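Local coordinates for hypothetical protein TTHA1606 (PDB 2YYB), which is of unknown function but belongs to the GTP cyclohydrolase I type 2/NIF3 family and probably binds a pair of divalent metal ions, at residues G175-V180 with H192-E197; V7-A12 with A227-P232; K71-P74 with H78-R81. One frame throughout, in Å; residues are numbered along the deposited sequence.

How the interactions relate
From the N terminus, helix 3-13 supplies residues 7-12 of interaction 2, whose partner, 227-232, comes only near the C terminus. This contact therefore closes a loop of 214 residues that contains both of the others. Interaction 3 follows first, a short closure of three intervening residues where the segment after strand 60-63 folds onto the start of helix 77-88 in the five-stranded half. Interaction 1 comes later and does not cross it, joining two connections of the four-stranded sheet. Interactions 1 and 2 lie on opposite sides of the chain's centre, their centres about 38 Å apart; interactions 1 and 3 both touch the second subunit.

Interaction 1. Residues G175-V180 with H192-E197; sequences GLLPKV and HSVFHE
Leu177 and Val194 form the apolar part of this contact, and the carboxylate of Glu197 borders it. The leucine points its side chain at the other segment and touches it through one methyl: CD2 faces the beta-branch of the valine, with Leu177 CD2 3.3 Å from Val194 CB. The same methyl has both valine branches close to it, Val194 CG1 at 3.8 Å and Val194 CG2 at 3.9 Å from Leu177 CD2, so it meets the fork of the side chain and not a single branch tip.

Glu197 can be followed from CB outward. CG is anti to the backbone N (chi1 -171°) and the chain stays extended beyond it, which carries the carboxylate across to the 3-10 turn 175-179. CB, CG and CD have no partner within 4.2 Å in residues 175-180; touching begins at the two oxygens, which divide. Glu197 OE2 comes 4.0 Å from Leu177 CD2, whereas Glu197 OE1 lies 3.9 Å from Pro178 CA. No hydrogen bond links the segments. The charge of Glu197 is met by Arg201, through a salt bridge from OE1, and its side chain also packs on His78 of the second subunit.

Leu177 further rests on Phe185 of strand 184-187, joining the pair to the four-stranded sheet. Strands 166-169, 184-187 and 204-207 are sequential, adjacent and parallel; residues 175-180 belong to the first connection between them and helix 195-200 to the second. The contact is thus lateral packing between successive crossover connections, the second a beta-alpha-beta unit, in this mixed sheet.

Interaction 2. Residues V7-A12 with A227-P232; sequences VRYLDA and ARFGLP
The Tyr9 ring receives both partners on the same side, Phe229 over its face and Arg228 NE approaching obliquely. Phe229 CE2 stands 3.7 Å above the plane of the Tyr9 ring, displaced toward the rim. With centroids 5.2 Å apart and planes at 89°, this is a T-shaped pair in which phenylalanine gives the edge and tyrosine the face; Tyr9 CD2 correspondingly lies in the plane of the Phe229 ring. The guanidinium of Arg228 is turned almost parallel to the tyrosine, the two planes differing by 13°. Tyr9 CE1 sits over one face of that group, offset toward its rim, while Phe229 CE2 lies at its edge. The aliphatic part of Arg228 lies over a face of the ring next to it in sequence, with Arg228 CG 4.0 Å above the plane of Phe229 and over its centre.

These residues join the N-terminal helix 3-13 to the C-terminal part of helix 216-229. Deeper in the same helix pair, Leu10 packs on Leu221 and Leu225 and also on Phe60 of strand 60-63, which places the aromatic cluster at the outer end of a helix-helix interface beside the five-stranded mixed sheet.

Torsions account for the reach of Arg228: with chi1 at -178° it sends CG directly away from its amide nitrogen, and the chain runs extended to NE, bringing the methylene CD to 3.2 Å from Tyr9 OH and Arg228 NE to 3.3 Å from Tyr9 CE1. The tyrosine hydroxyl is hydrogen-bonded to His224 in the helix 216-229. Beyond Phe229 the chain leaves helical geometry at Gly230, with phi positive, and Pro232 makes backbone hydrogen bonds with Val39.

Interaction 3. Residues K71-P74 with H78-R81; sequences KPFP and HHKR
Pro74 O makes the nearest polar approach between the two segments, lying obliquely to the His79 ring at 3.4 Å from the atom modelled as ND1. The rotation of this imidazole about its CB-CG bond is uncertain, so the evidence that follows rests on the ring as a whole.

That ring is held between two aromatic neighbours. Over the centre of one face stands Phe73 CD2, 3.2 Å from the plane of the His79 ring; on the opposite face lies His78 CE1, displaced toward the rim. Phe73 and His79 have centroids 4.2 Å apart and planes inclined at 39°, an oblique meeting that is neither a parallel stack nor a T-shape. The phenylalanine leans in with one side of its ring: Phe73 CE2, next to CD2, approaches the CB of His79 to 3.7 Å. Its CG is placed between the backbone N and the carbonyl carbon (chi1 50°), which turns the CD2-CE2 side of the ring toward the histidine.

Phe73 also meets the ring of Phe68, so the aromatic group continues back into its own loop. Other subunits border both segments: Pro74 packs on Leu28, and Lys80 on Phe87, both of the third subunit, while His78 and Arg81 pack on Glu200 of the second.

Strands 60-63 and 92-95 are adjacent and parallel, with helix 77-88 between them in the chain. The contact thus belongs to a beta-alpha-beta crossover whose loop folds back on the first turn of the connecting helix; it lies away from the predicted metal ligands, although His64 and His65 start the same loop.

Interaction 1. Residues G175-V180 with H192-E197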
loop_
_atom_site.group_PDB
_atom_site.type_symbol
_atom_site.label_atom_id
_atom_site.label_comp_id
_atom_site.label_asym_id
_atom_site.label_seq_id
_atom_site.Cartn_x
_atom_site.Cartn_y
_atom_site.Cartn_z
ATOM N N GLY A 175 10.418 6.630 -20.363
ATOM C CA GLY A 175 9.246 6.678 -19.514
ATOM C C GLY A 175 8.609 8.057 -19.545
ATOM O O GLY A 175 7.390 8.182 -19.373
ATOM N N LEU A 176 9.432 9.085 -19.778
ATOM C CA LEU A 176 8.974 10.480 -19.842
ATOM C C LEU A 176 8.413 10.921 -21.204
ATOM O O LEU A 176 7.980 12.062 -21.350
ATOM C CB LEU A 176 10.112 11.432 -19.464
ATOM C CG LEU A 176 10.510 11.594 -17.991
ATOM C CD1 LEU A 176 11.907 12.241 -17.897
ATOM C CD2 LEU A 176 9.462 12.436 -17.267
ATOM N N LEU A 177 8.423 10.027 -22.190
ATOM C CA LEU A 177 7.931 10.341 -23.531
ATOM C C LEU A 177 6.612 11.118 -23.601
ATOM O O LEU A 177 6.533 12.154 -24.252
ATOM C CB LEU A 177 7.783 9.059 -24.343
ATOM C CG LEU A 177 8.314 9.141 -25.772
ATOM C CD1 LEU A 177 9.762 9.564 -25.741
ATOM C CD2 LEU A 177 8.185 7.799 -26.446
ATOM N N PRO A 178 5.565 10.627 -22.922
ATOM C CA PRO A 178 4.244 11.257 -22.901
ATOM C C PRO A 178 4.175 12.728 -22.522
ATOM O O PRO A 178 3.230 13.421 -22.901
ATOM C CB PRO A 178 3.467 10.375 -21.933
ATOM C CG PRO A 178 4.522 9.895 -21.001
ATOM C CD PRO A 178 5.597 9.502 -21.970
ATOM N N LYS A 179 5.166 13.212 -21.782
ATOM C CA LYS A 179 5.181 14.610 -21.364
ATOM C C LYS A 179 6.076 15.484 -22.251
ATOM O O LYS A 179 6.009 16.710 -22.201
ATOM C CB LYS A 179 5.625 14.699 -19.902
ATOM C CG LYS A 179 4.667 14.023 -18.919
ATOM C CD LYS A 179 5.171 14.125 -17.484
ATOM C CE LYS A 179 4.059 13.878 -16.456
ATOM N NZ LYS A 179 3.505 12.485 -16.491
ATOM N N VAL A 180 6.900 14.847 -23.075
ATOM C CA VAL A 180 7.796 15.576 -23.963
ATOM C C VAL A 180 7.012 16.552 -24.815
ATOM O O VAL A 180 6.082 16.163 -25.522
ATOM C CB VAL A 180 8.563 14.619 -24.903
ATOM C CG1 VAL A 180 9.363 15.413 -25.908
ATOM C CG2 VAL A 180 9.489 13.732 -24.096
ATOM N N HIS A 192 11.605 -0.646 -27.034
ATOM C CA HIS A 192 10.672 -1.091 -28.048
ATOM C C HIS A 192 9.259 -0.568 -27.747
ATOM O O HIS A 192 8.561 -0.087 -28.633
ATOM C CB HIS A 192 10.632 -2.615 -28.101
ATOM C CG HIS A 192 9.564 -3.155 -29.005
ATOM N ND1 HIS A 192 9.685 -3.181 -30.379
ATOM C CD2 HIS A 192 8.332 -3.649 -28.730
ATOM C CE1 HIS A 192 8.576 -3.668 -30.908
ATOM N NE2 HIS A 192 7.738 -3.958 -29.929
ATOM N N SER A 193 8.836 -0.653 -26.489
ATOM C CA SER A 193 7.493 -0.209 -26.134
ATOM C C SER A 193 7.131 1.255 -26.430
ATOM O O SER A 193 5.974 1.624 -26.261
ATOM C CB SER A 193 7.216 -0.495 -24.660
ATOM O OG SER A 193 8.013 0.324 -23.829
ATOM N N VAL A 194 8.083 2.094 -26.846
ATOM C CA VAL A 194 7.730 3.485 -27.145
ATOM C C VAL A 194 7.888 3.817 -28.613
ATOM O O VAL A 194 7.681 4.954 -29.023
ATOM C CB VAL A 194 8.560 4.517 -26.343
ATOM C CG1 VAL A 194 8.303 4.348 -24.856
ATOM C CG2 VAL A 194 10.028 4.386 -26.686
ATOM N N PHE A 195 8.249 2.824 -29.408
ATOM C CA PHE A 195 8.417 3.026 -30.834
ATOM C C PHE A 195 7.216 3.708 -31.510
ATOM O O PHE A 195 7.294 4.868 -31.900
ATOM C CB PHE A 195 8.670 1.693 -31.517
ATOM C CG PHE A 195 9.123 1.830 -32.928
ATOM C CD1 PHE A 195 10.419 2.253 -33.211
ATOM C CD2 PHE A 195 8.253 1.576 -33.976
ATOM C CE1 PHE A 195 10.843 2.420 -34.524
ATOM C CE2 PHE A 195 8.665 1.740 -35.289
ATOM C CZ PHE A 195 9.964 2.164 -35.563
ATOM N N HIS A 196 6.106 2.991 -31.647
ATOM C CA HIS A 196 4.933 3.541 -32.313
ATOM C C HIS A 196 4.424 4.852 -31.756
ATOM O O HIS A 196 4.019 5.737 -32.512
ATOM C CB HIS A 196 3.816 2.495 -32.349
ATOM C CG HIS A 196 4.158 1.307 -33.193
ATOM N ND1 HIS A 196 4.234 1.376 -34.569
ATOM C CD2 HIS A 196 4.550 0.053 -32.857
ATOM C CE1 HIS A 196 4.660 0.218 -35.041
ATOM N NE2 HIS A 196 4.859 -0.601 -34.024
ATOM N N GLU A 197 4.456 4.997 -30.440
ATOM C CA GLU A 197 3.983 6.236 -29.855
ATOM C C GLU A 197 4.846 7.408 -30.372
ATOM O O GLU A 197 4.323 8.452 -30.774
ATOM C CB GLU A 197 4.039 6.159 -28.335
ATOM C CG GLU A 197 3.352 7.324 -27.681
ATOM C CD GLU A 197 3.781 7.544 -26.242
ATOM O OE1 GLU A 197 3.448 8.620 -25.687
ATOM O OE2 GLU A 197 4.443 6.645 -25.676
#

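Interaction 2. Residues V7-A12 with A227-P232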
loop_
_atom_site.group_PDB
_atom_site.type_symbol
_atom_site.label_atom_id
_atom_site.label_comp_id
_atom_site.label_asym_id
_atom_site.label_seq_id
_atom_site.Cartn_x
_atom_site.Cartn_y
_atom_site.Cartn_z
ATOM N N VAL A 7 32.745 13.945 1.945
ATOM C CA VAL A 7 31.400 13.401 1.893
ATOM C C VAL A 7 30.363 14.466 2.292
ATOM O O VAL A 7 29.308 14.581 1.660
ATOM C CB VAL A 7 31.257 12.148 2.792
ATOM C CG1 VAL A 7 29.817 11.697 2.828
ATOM C CG2 VAL A 7 32.126 11.019 2.254
ATOM N N ARG A 8 30.673 15.251 3.320
ATOM C CA ARG A 8 29.776 16.306 3.778
ATOM C C ARG A 8 29.566 17.333 2.670
ATOM O O ARG A 8 28.429 17.707 2.360
ATOM C CB ARG A 8 30.366 17.002 5.002
ATOM C CG ARG A 8 29.458 17.068 6.213
ATOM C CD ARG A 8 30.232 16.662 7.452
ATOM N NE ARG A 8 31.581 17.223 7.445
ATOM C CZ ARG A 8 32.594 16.749 8.167
ATOM N NH1 ARG A 8 32.407 15.700 8.965
ATOM N NH2 ARG A 8 33.801 17.308 8.082
ATOM N N TYR A 9 30.665 17.783 2.069
ATOM C CA TYR A 9 30.573 18.755 0.993
ATOM C C TYR A 9 29.698 18.219 -0.131
ATOM O O TYR A 9 28.725 18.866 -0.524
ATOM C CB TYR A 9 31.947 19.079 0.429
ATOM C CG TYR A 9 31.890 20.014 -0.764
ATOM C CD1 TYR A 9 31.578 21.377 -0.603
ATOM C CD2 TYR A 9 32.168 19.550 -2.055
ATOM C CE1 TYR A 9 31.555 22.258 -1.705
ATOM C CE2 TYR A 9 32.144 20.419 -3.153
ATOM C CZ TYR A 9 31.839 21.769 -2.969
ATOM O OH TYR A 9 31.837 22.619 -4.049
ATOM N N LEU A 10 30.038 17.035 -0.644
ATOM C CA LEU A 10 29.272 16.434 -1.734
ATOM C C LEU A 10 27.786 16.300 -1.440
ATOM O O LEU A 10 26.955 16.634 -2.282
ATOM C CB LEU A 10 29.861 15.080 -2.106
ATOM C CG LEU A 10 31.226 15.242 -2.778
ATOM C CD1 LEU A 10 31.817 13.878 -3.119
ATOM C CD2 LEU A 10 31.052 16.084 -4.032
ATOM N N ASP A 11 27.439 15.826 -0.253
ATOM C CA ASP A 11 26.033 15.693 0.088
ATOM C C ASP A 11 25.394 17.084 0.021
ATOM O O ASP A 11 24.235 17.243 -0.379
ATOM C CB ASP A 11 25.879 15.114 1.492
ATOM C CG ASP A 11 26.375 13.676 1.593
ATOM O OD1 ASP A 11 26.576 13.207 2.726
ATOM O OD2 ASP A 11 26.554 13.009 0.549
ATOM N N ALA A 12 26.168 18.093 0.398
ATOM C CA ALA A 12 25.679 19.465 0.395
ATOM C C ALA A 12 25.529 20.000 -1.020
ATOM O O ALA A 12 24.447 20.441 -1.417
ATOM C CB ALA A 12 26.629 20.349 1.176
ATOM N N ALA A 227 39.059 21.691 -8.749
ATOM C CA ALA A 227 39.116 23.131 -8.853
ATOM C C ALA A 227 39.010 23.731 -7.479
ATOM O O ALA A 227 39.628 24.743 -7.190
ATOM C CB ALA A 227 37.974 23.641 -9.730
ATOM N N ARG A 228 38.237 23.089 -6.618
ATOM C CA ARG A 228 38.024 23.621 -5.287
ATOM C C ARG A 228 38.864 23.000 -4.173
ATOM O O ARG A 228 38.951 23.565 -3.079
ATOM C CB ARG A 228 36.544 23.502 -4.949
ATOM C CG ARG A 228 36.159 24.066 -3.624
ATOM C CD ARG A 228 34.795 23.563 -3.242
ATOM N NE ARG A 228 34.470 23.860 -1.851
ATOM C CZ ARG A 228 33.899 24.985 -1.433
ATOM N NH1 ARG A 228 33.575 25.939 -2.304
ATOM N NH2 ARG A 228 33.657 25.152 -0.137
ATOM N N PHE A 229 39.492 21.858 -4.434
ATOM C CA PHE A 229 40.289 21.197 -3.408
ATOM C C PHE A 229 41.611 20.687 -3.934
ATOM O O PHE A 229 42.385 20.081 -3.197
ATOM C CB PHE A 229 39.524 20.019 -2.816
ATOM C CG PHE A 229 38.258 20.405 -2.122
ATOM C CD1 PHE A 229 38.290 21.190 -0.983
ATOM C CD2 PHE A 229 37.028 19.963 -2.600
ATOM C CE1 PHE A 229 37.123 21.536 -0.325
ATOM C CE2 PHE A 229 35.854 20.303 -1.950
ATOM C CZ PHE A 229 35.897 21.091 -0.807
ATOM N N GLY A 230 41.868 20.905 -5.211
ATOM C CA GLY A 230 43.126 20.453 -5.765
ATOM C C GLY A 230 43.308 18.950 -5.796
ATOM O O GLY A 230 44.426 18.471 -5.991
ATOM N N LEU A 231 42.232 18.193 -5.593
ATOM C CA LEU A 231 42.336 16.731 -5.655
ATOM C C LEU A 231 42.501 16.325 -7.123
ATOM O O LEU A 231 41.774 16.779 -7.995
ATOM C CB LEU A 231 41.074 16.044 -5.086
ATOM C CG LEU A 231 40.752 16.136 -3.585
ATOM C CD1 LEU A 231 39.361 15.575 -3.320
ATOM C CD2 LEU A 231 41.803 15.385 -2.757
ATOM N N PRO A 232 43.510 15.515 -7.420
ATOM C CA PRO A 232 43.676 15.098 -8.808
ATOM C C PRO A 232 42.642 13.991 -9.068
ATOM O O PRO A 232 42.148 13.362 -8.122
ATOM C CB PRO A 232 45.100 14.566 -8.834
ATOM C CG PRO A 232 45.279 14.029 -7.435
ATOM C CD PRO A 232 44.668 15.120 -6.605
#

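Interaction 3. Residues K71-P74 with H78-R81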
loop_
_atom_site.group_PDB
_atom_site.type_symbol
_atom_site.label_atom_id
_atom_site.label_comp_id
_atom_site.label_asym_id
_atom_site.label_seq_id
_atom_site.Cartn_x
_atom_site.Cartn_y
_atom_site.Cartn_z
ATOM N N LYS A 71 17.011 -2.892 -2.439
ATOM C CA LYS A 71 16.996 -4.356 -2.407
ATOM C C LYS A 71 18.212 -4.847 -1.623
ATOM O O LYS A 71 19.353 -4.677 -2.065
ATOM C CB LYS A 71 17.079 -4.921 -3.829
ATOM C CG LYS A 71 18.273 -4.384 -4.628
ATOM C CD LYS A 71 18.532 -5.188 -5.893
ATOM C CE LYS A 71 19.678 -4.580 -6.708
ATOM N NZ LYS A 71 20.945 -4.439 -5.922
ATOM N N PRO A 72 17.995 -5.441 -0.439
ATOM C CA PRO A 72 19.144 -5.932 0.334
ATOM C C PRO A 72 19.580 -7.273 -0.288
ATOM O O PRO A 72 18.768 -8.184 -0.442
ATOM C CB PRO A 72 18.563 -6.090 1.733
ATOM C CG PRO A 72 17.169 -6.598 1.420
ATOM C CD PRO A 72 16.725 -5.686 0.272
ATOM N N PHE A 73 20.849 -7.377 -0.670
ATOM C CA PHE A 73 21.362 -8.601 -1.278
ATOM C C PHE A 73 22.441 -9.212 -0.414
ATOM O O PHE A 73 23.207 -8.499 0.231
ATOM C CB PHE A 73 21.944 -8.308 -2.657
ATOM C CG PHE A 73 22.921 -7.164 -2.671
ATOM C CD1 PHE A 73 22.474 -5.851 -2.735
ATOM C CD2 PHE A 73 24.289 -7.400 -2.626
ATOM C CE1 PHE A 73 23.382 -4.785 -2.760
ATOM C CE2 PHE A 73 25.206 -6.342 -2.648
ATOM C CZ PHE A 73 24.752 -5.036 -2.716
ATOM N N PRO A 74 22.531 -10.544 -0.402
ATOM C CA PRO A 74 23.548 -11.217 0.408
ATOM C C PRO A 74 24.939 -10.901 -0.114
ATOM O O PRO A 74 25.110 -10.783 -1.314
ATOM C CB PRO A 74 23.191 -12.691 0.242
ATOM C CG PRO A 74 22.638 -12.732 -1.139
ATOM C CD PRO A 74 21.770 -11.512 -1.208
ATOM N N HIS A 78 29.544 -12.409 -6.731
ATOM C CA HIS A 78 30.112 -11.202 -7.290
ATOM C C HIS A 78 29.964 -9.990 -6.367
ATOM O O HIS A 78 30.717 -9.030 -6.488
ATOM C CB HIS A 78 29.530 -10.921 -8.680
ATOM C CG HIS A 78 28.167 -10.309 -8.664
ATOM N ND1 HIS A 78 27.026 -11.042 -8.428
ATOM C CD2 HIS A 78 27.760 -9.038 -8.905
ATOM C CE1 HIS A 78 25.972 -10.250 -8.534
ATOM N NE2 HIS A 78 26.390 -9.029 -8.823
ATOM N N HIS A 79 29.011 -10.033 -5.439
ATOM C CA HIS A 79 28.847 -8.923 -4.502
ATOM C C HIS A 79 30.008 -8.920 -3.506
ATOM O O HIS A 79 30.490 -7.866 -3.079
ATOM C CB HIS A 79 27.546 -9.056 -3.732
ATOM C CG HIS A 79 26.337 -9.029 -4.599
ATOM N ND1 HIS A 79 25.447 -10.078 -4.663
ATOM C CD2 HIS A 79 25.868 -8.081 -5.441
ATOM C CE1 HIS A 79 24.480 -9.777 -5.509
ATOM N NE2 HIS A 79 24.711 -8.571 -5.995
ATOM N N LYS A 80 30.451 -10.116 -3.136
ATOM C CA LYS A 80 31.540 -10.214 -2.214
ATOM C C LYS A 80 32.825 -9.768 -2.873
ATOM O O LYS A 80 33.577 -8.984 -2.281
ATOM C CB LYS A 80 31.718 -11.631 -1.723
ATOM C CG LYS A 80 32.700 -11.683 -0.596
ATOM C CD LYS A 80 33.414 -12.980 -0.575
ATOM C CE LYS A 80 34.447 -13.015 0.519
ATOM N NZ LYS A 80 35.251 -14.214 0.282
ATOM N N ARG A 81 33.085 -10.255 -4.087
ATOM C CA ARG A 81 34.319 -9.887 -4.786
ATOM C C ARG A 81 34.458 -8.384 -4.953
ATOM O O ARG A 81 35.564 -7.843 -4.818
ATOM C CB ARG A 81 34.429 -10.583 -6.149
ATOM C CG ARG A 81 34.713 -12.089 -6.034
ATOM C CD ARG A 81 35.120 -12.707 -7.353
ATOM N NE ARG A 81 34.054 -12.597 -8.336
ATOM C CZ ARG A 81 32.967 -13.360 -8.342
ATOM N NH1 ARG A 81 32.808 -14.306 -7.414
ATOM N NH2 ARG A 81 32.026 -13.165 -9.262
#